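Local coordinates for homoserine O-acetyltransferase (Pseudomonas veronii, PDB 5EFZ), which hydrolyses ethyl acetate to ethanol and acetate, an esterase step in the breakdown of short-chain methyl ketones such as 2-butanone, at residues A[54-58]-A[138-142]; A[60-66]-A[91-97]. One frame throughout, in Å; residues are numbered along the deposited sequence.

Contact 1: residues A[54-58]-A[138-142]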
loop_
_atom_site.group_PDB
_atom_site.type_symbol
_atom_site.label_atom_id
_atom_site.label_comp_id
_atom_site.label_asym_id
_atom_site.label_seq_id
_atom_site.Cartn_x
_atom_site.Cartn_y
_atom_site.Cartn_z
ATOM N N LEU A 54 13.057 0.753 -40.292
ATOM C CA LEU A 54 14.412 0.252 -40.043
ATOM C C LEU A 54 15.442 0.925 -40.958
ATOM O O LEU A 54 15.155 1.133 -42.137
ATOM C CB LEU A 54 14.457 -1.263 -40.268
ATOM C CG LEU A 54 13.791 -2.135 -39.205
ATOM C CD1 LEU A 54 13.667 -3.535 -39.753
ATOM C CD2 LEU A 54 14.627 -2.112 -37.892
ATOM N N ASN A 55 16.631 1.241 -40.452
ATOM C CA ASN A 55 17.669 1.821 -41.337
ATOM C C ASN A 55 18.358 0.721 -42.152
ATOM O O ASN A 55 17.941 -0.433 -42.097
ATOM C CB ASN A 55 18.692 2.655 -40.547
ATOM C CG ASN A 55 19.390 1.875 -39.433
ATOM O OD1 ASN A 55 19.348 0.652 -39.395
ATOM N ND2 ASN A 55 20.078 2.603 -38.534
ATOM N N ALA A 56 19.411 1.070 -42.897
ATOM C CA ALA A 56 20.022 0.137 -43.849
ATOM C C ALA A 56 20.467 -1.177 -43.217
ATOM O O ALA A 56 20.342 -2.234 -43.824
ATOM C CB ALA A 56 21.219 0.794 -44.541
ATOM N N ASP A 57 21.025 -1.119 -42.017
ATOM C CA ASP A 57 21.552 -2.344 -41.411
ATOM C C ASP A 57 20.755 -2.747 -40.171
ATOM O O ASP A 57 21.236 -3.507 -39.331
ATOM C CB ASP A 57 23.038 -2.174 -41.069
ATOM C CG ASP A 57 23.283 -1.100 -39.997
ATOM O OD1 ASP A 57 22.388 -0.242 -39.750
ATOM O OD2 ASP A 57 24.391 -1.119 -39.410
ATOM N N LYS A 58 19.524 -2.262 -40.094
ATOM C CA LYS A 58 18.622 -2.603 -38.973
ATOM C C LYS A 58 19.267 -2.391 -37.611
ATOM O O LYS A 58 19.128 -3.239 -36.711
ATOM C CB LYS A 58 18.134 -4.057 -39.110
ATOM C CG LYS A 58 17.420 -4.306 -40.450
ATOM C CD LYS A 58 16.829 -5.700 -40.538
ATOM C CE LYS A 58 16.262 -5.963 -41.946
ATOM N NZ LYS A 58 15.604 -7.286 -42.021
ATOM N N TYR A 138 11.186 -12.956 -38.185
ATOM C CA TYR A 138 10.208 -12.192 -38.968
ATOM C C TYR A 138 10.794 -10.887 -39.471
ATOM O O TYR A 138 10.672 -10.572 -40.645
ATOM C CB TYR A 138 8.926 -11.931 -38.150
ATOM C CG TYR A 138 7.893 -11.123 -38.925
ATOM C CD1 TYR A 138 7.027 -11.739 -39.836
ATOM C CD2 TYR A 138 7.809 -9.744 -38.776
ATOM C CE1 TYR A 138 6.096 -10.997 -40.560
ATOM C CE2 TYR A 138 6.888 -8.997 -39.492
ATOM C CZ TYR A 138 6.033 -9.626 -40.379
ATOM O OH TYR A 138 5.120 -8.870 -41.077
ATOM N N PHE A 139 11.478 -10.137 -38.612
ATOM C CA PHE A 139 12.029 -8.857 -39.048
ATOM C C PHE A 139 13.478 -8.922 -39.563
ATOM O O PHE A 139 13.932 -7.985 -40.228
ATOM C CB PHE A 139 11.982 -7.844 -37.906
ATOM C CG PHE A 139 10.601 -7.389 -37.528
ATOM C CD1 PHE A 139 9.920 -6.466 -38.298
ATOM C CD2 PHE A 139 10.001 -7.868 -36.372
ATOM C CE1 PHE A 139 8.655 -6.038 -37.947
ATOM C CE2 PHE A 139 8.727 -7.448 -36.000
ATOM C CZ PHE A 139 8.040 -6.542 -36.790
ATOM N N GLY A 140 14.218 -9.988 -39.241
ATOM C CA GLY A 140 15.607 -10.093 -39.674
ATOM C C GLY A 140 16.517 -9.201 -38.844
ATOM O O GLY A 140 17.640 -8.857 -39.242
ATOM N N ILE A 141 16.043 -8.843 -37.663
ATOM C CA ILE A 141 16.805 -7.979 -36.749
ATOM C C ILE A 141 17.734 -8.839 -35.878
ATOM O O ILE A 141 17.306 -9.858 -35.323
ATOM C CB ILE A 141 15.844 -7.144 -35.883
ATOM C CG1 ILE A 141 15.119 -6.119 -36.760
ATOM C CG2 ILE A 141 16.574 -6.447 -34.711
ATOM C CD1 ILE A 141 13.903 -5.489 -36.047
ATOM N N GLU A 142 18.998 -8.434 -35.756
ATOM C CA GLU A 142 19.969 -9.250 -35.050
ATOM C C GLU A 142 20.575 -8.572 -33.808
ATOM O O GLU A 142 21.429 -9.150 -33.150
ATOM C CB GLU A 142 21.092 -9.668 -36.007
ATOM C CG GLU A 142 20.617 -10.453 -37.236
ATOM C CD GLU A 142 20.076 -11.845 -36.887
ATOM O OE1 GLU A 142 20.210 -12.292 -35.718
ATOM O OE2 GLU A 142 19.534 -12.507 -37.794
HETATM O O HOH W 1 20.101 -5.880 -36.705
HETATM O O HOH W 2 18.090 -9.006 -41.898
#
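Lys58 NZ reaches across to Phe139 O, and to Gly140 O through a water. Beyond CG its chain is fully extended, every torsion from chi2 (-175°) to chi4 lying near trans, which brings the ammonium group to the turn that follows helix 124-139. There NZ donates to Phe139 O at 2.5 Å, a distance so short that its exact value is doubtful. The nitrogen stands only 15° from the carbonyl plane, with a C=O...N angle of 146°. The methylenes run alongside the same turn, CD coming within 3.5 Å of Gly140 O.

Water extends the polar link twice. One molecule accepts from Lys58 NZ (3.0 Å) and donates to Gly140 O, giving the ammonium a second, indirect hold. Another donates to Lys58 O and accepts from Glu142 N (2.9 Å), bridging the two backbones.

Apolar packing lies beside it. Leu54 sends CD2 obliquely across the end of Ile141, 3.9 Å from its CD1, while Lys58 CD lies 4.2 Å from Ile141 CG1.

On one side the frame is a type I beta turn from Asn55 to Lys58, closed by Lys58 N donating to Asn55 O; on the other, Gly140 leaves helical geometry with positive phi. A lysine ammonium beside the last carbonyls of a helix probably interacts favourably with the helix dipole. In this alpha/beta hydrolase a helix end followed by a glycine with positive phi meets a surface turn where the chain enters the parallel strands 61-65 and 146-150, away from the catalytic residues.

Contact 2: residues A[60-66]-A[91-97]; sequences NAILVPT and YCIIVVN
Two neighbouring parallel strands of a beta-alpha-beta unit meet here, Ala61 to Val64 pairing in order with Cys92 to Val95. Their short axes approach to 4.7 Å. Five backbone bonds join them: the Asn60, Ile62 and Val64 carbonyls accept from the N of Cys92, Ile94 and Val96, while Ile62 N and Val64 N donate to Cys92 O and Ile94 O. Ile94 N to Ile62 O is the straightest (2.8 Å, 173° at the hydrogen), whereas Cys92 N lies 36° out of the Asn60 carbonyl plane. Past the last bond, a water accepts from Thr66 N and donates to Val96 O.

Helix 72-79, the crossover of the unit, touches Val64 and Val95 on one face; helix 124-139 touches Leu63, Ile94 and Val96 on the other. These are strands three and four of the alpha/beta hydrolase sheet, adjacent in its 1-2-4-3-5-6-7-8 order.

On the first face, Val64 CG2 and Ile93 CG2 lie side by side at 3.7 Å. Before strand 92-96 begins, the Tyr91 ring lies under Ile62 CD1, its centroid 3.9 Å away, a CH-pi contact. Asn60 O meets the edge of that ring in its plane. Replacing Tyr91 by an alanine would probably leave Ile62 CD1 without its aromatic partner and its end freer to turn. On the opposite face Leu63, its CG trans to N (chi1 173°), swings CD1 obliquely over to Val96 CG2 at 3.5 Å.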
loop_
_atom_site.group_PDB
_atom_site.type_symbol
_atom_site.label_atom_id
_atom_site.label_comp_id
_atom_site.label_asym_id
_atom_site.label_seq_id
_atom_site.Cartn_x
_atom_site.Cartn_y
_atom_site.Cartn_z
ATOM N N ASN A 60 18.711 0.449 -35.820
ATOM C CA ASN A 60 17.940 1.466 -35.088
ATOM C C ASN A 60 16.632 0.937 -34.527
ATOM O O ASN A 60 15.669 1.688 -34.343
ATOM C CB ASN A 60 17.655 2.672 -35.987
ATOM C CG ASN A 60 16.722 2.324 -37.155
ATOM O OD1 ASN A 60 16.704 1.193 -37.615
ATOM N ND2 ASN A 60 15.979 3.310 -37.651
ATOM N N ALA A 61 16.606 -0.351 -34.220
ATOM C CA ALA A 61 15.414 -0.984 -33.650
ATOM C C ALA A 61 15.354 -0.804 -32.138
ATOM O O ALA A 61 16.328 -1.080 -31.427
ATOM C CB ALA A 61 15.398 -2.464 -34.004
ATOM N N ILE A 62 14.200 -0.356 -31.644
ATOM C CA ILE A 62 13.950 -0.249 -30.198
ATOM C C ILE A 62 12.757 -1.152 -29.870
ATOM O O ILE A 62 11.719 -1.061 -30.514
ATOM C CB ILE A 62 13.637 1.195 -29.760
ATOM C CG1 ILE A 62 14.825 2.123 -30.054
ATOM C CG2 ILE A 62 13.227 1.239 -28.222
ATOM C CD1 ILE A 62 14.556 3.585 -29.737
ATOM N N LEU A 63 12.922 -2.032 -28.890
ATOM C CA LEU A 63 11.825 -2.951 -28.527
ATOM C C LEU A 63 11.150 -2.414 -27.287
ATOM O O LEU A 63 11.827 -2.065 -26.337
ATOM C CB LEU A 63 12.336 -4.351 -28.260
ATOM C CG LEU A 63 11.298 -5.351 -27.712
ATOM C CD1 LEU A 63 10.372 -5.760 -28.826
ATOM C CD2 LEU A 63 12.041 -6.568 -27.195
ATOM N N VAL A 64 9.816 -2.347 -27.315
ATOM C CA VAL A 64 9.037 -1.838 -26.193
ATOM C C VAL A 64 8.022 -2.917 -25.790
ATOM O O VAL A 64 7.009 -3.093 -26.471
ATOM C CB VAL A 64 8.305 -0.543 -26.567
ATOM C CG1 VAL A 64 7.580 0.023 -25.337
ATOM C CG2 VAL A 64 9.337 0.517 -27.093
ATOM N N PRO A 65 8.309 -3.668 -24.710
ATOM C CA PRO A 65 7.309 -4.617 -24.171
ATOM C C PRO A 65 6.194 -3.878 -23.458
ATOM O O PRO A 65 6.342 -2.709 -23.143
ATOM C CB PRO A 65 8.102 -5.466 -23.151
ATOM C CG PRO A 65 9.581 -5.177 -23.461
ATOM C CD PRO A 65 9.575 -3.729 -23.953
ATOM N N THR A 66 5.065 -4.541 -23.227
ATOM C CA THR A 66 3.926 -3.862 -22.592
ATOM C C THR A 66 3.805 -4.313 -21.136
ATOM O O THR A 66 4.412 -5.327 -20.716
ATOM C CB THR A 66 2.602 -4.152 -23.362
ATOM O OG1 THR A 66 2.348 -5.553 -23.318
ATOM C CG2 THR A 66 2.727 -3.742 -24.883
ATOM N N TYR A 91 14.116 6.062 -35.235
ATOM C CA TYR A 91 14.160 4.657 -34.779
ATOM C C TYR A 91 12.993 3.854 -35.315
ATOM O O TYR A 91 11.937 4.412 -35.628
ATOM C CB TYR A 91 14.158 4.603 -33.240
ATOM C CG TYR A 91 15.360 5.285 -32.684
ATOM C CD1 TYR A 91 16.566 4.631 -32.636
ATOM C CD2 TYR A 91 15.288 6.598 -32.215
ATOM C CE1 TYR A 91 17.702 5.252 -32.148
ATOM C CE2 TYR A 91 16.409 7.237 -31.721
ATOM C CZ TYR A 91 17.617 6.557 -31.692
ATOM O OH TYR A 91 18.740 7.167 -31.209
ATOM N N CYS A 92 13.205 2.551 -35.480
ATOM C CA CYS A 92 12.108 1.627 -35.681
ATOM C C CYS A 92 11.673 1.086 -34.322
ATOM O O CYS A 92 12.347 0.229 -33.720
ATOM C CB CYS A 92 12.525 0.490 -36.616
ATOM S SG CYS A 92 11.174 -0.681 -36.943
ATOM N N ILE A 93 10.542 1.572 -33.849
ATOM C CA ILE A 93 10.082 1.250 -32.511
ATOM C C ILE A 93 9.026 0.158 -32.585
ATOM O O ILE A 93 7.959 0.328 -33.191
ATOM C CB ILE A 93 9.541 2.511 -31.811
ATOM C CG1 ILE A 93 10.630 3.608 -31.818
ATOM C CG2 ILE A 93 9.127 2.191 -30.394
ATOM C CD1 ILE A 93 10.077 4.999 -31.896
ATOM N N ILE A 94 9.351 -0.979 -31.990
ATOM C CA ILE A 94 8.559 -2.186 -32.183
ATOM C C ILE A 94 7.939 -2.508 -30.848
ATOM O O ILE A 94 8.664 -2.867 -29.929
ATOM C CB ILE A 94 9.433 -3.347 -32.687
ATOM C CG1 ILE A 94 10.121 -2.927 -34.004
ATOM C CG2 ILE A 94 8.602 -4.644 -32.829
ATOM C CD1 ILE A 94 11.117 -3.941 -34.554
ATOM N N VAL A 95 6.612 -2.388 -30.760
ATOM C CA VAL A 95 5.921 -2.549 -29.491
ATOM C C VAL A 95 5.202 -3.905 -29.508
ATOM O O VAL A 95 4.341 -4.141 -30.361
ATOM C CB VAL A 95 4.911 -1.431 -29.253
ATOM C CG1 VAL A 95 4.345 -1.549 -27.806
ATOM C CG2 VAL A 95 5.590 -0.060 -29.513
ATOM N N VAL A 96 5.588 -4.794 -28.599
ATOM C CA VAL A 96 5.100 -6.167 -28.654
ATOM C C VAL A 96 4.230 -6.446 -27.445
ATOM O O VAL A 96 4.674 -6.321 -26.298
ATOM C CB VAL A 96 6.257 -7.169 -28.729
ATOM C CG1 VAL A 96 5.716 -8.637 -28.831
ATOM C CG2 VAL A 96 7.214 -6.810 -29.917
ATOM N N ASN A 97 2.994 -6.832 -27.716
ATOM C CA ASN A 97 2.027 -7.134 -26.654
ATOM C C ASN A 97 2.324 -8.445 -25.928
ATOM O O ASN A 97 2.591 -9.482 -26.561
ATOM C CB ASN A 97 0.618 -7.175 -27.251
ATOM C CG ASN A 97 0.123 -5.787 -27.648
ATOM O OD1 ASN A 97 -0.437 -5.067 -26.813
ATOM N ND2 ASN A 97 0.296 -5.420 -28.936
HETATM O O HOH W 3 5.187 -7.319 -23.812
#

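Along the chain the segments come in the order 54-58, 60-66, 91-97, 138-142, so contact 1 brackets the whole beta-alpha-beta unit of contact 2. The centres are about 12 Å apart, and the two contacts touch. Leu54 CD2 lies 3.6 Å from Cys92 CB, and Ile141 CD1 is 3.5 Å from Ile94 CD1, so the loop residues of contact 1 extend the apolar layer between the sheet and helix 124-139. Asn60 OD1 probably accepts from Asn55 N (2.8 Å). Contact 1 sits at the surface near the N-terminal ends of strands 61-65 and 92-96; contact 2 runs inward to Thr66, whose side chain is about 10 Å from that of the inferred nucleophile Ser151.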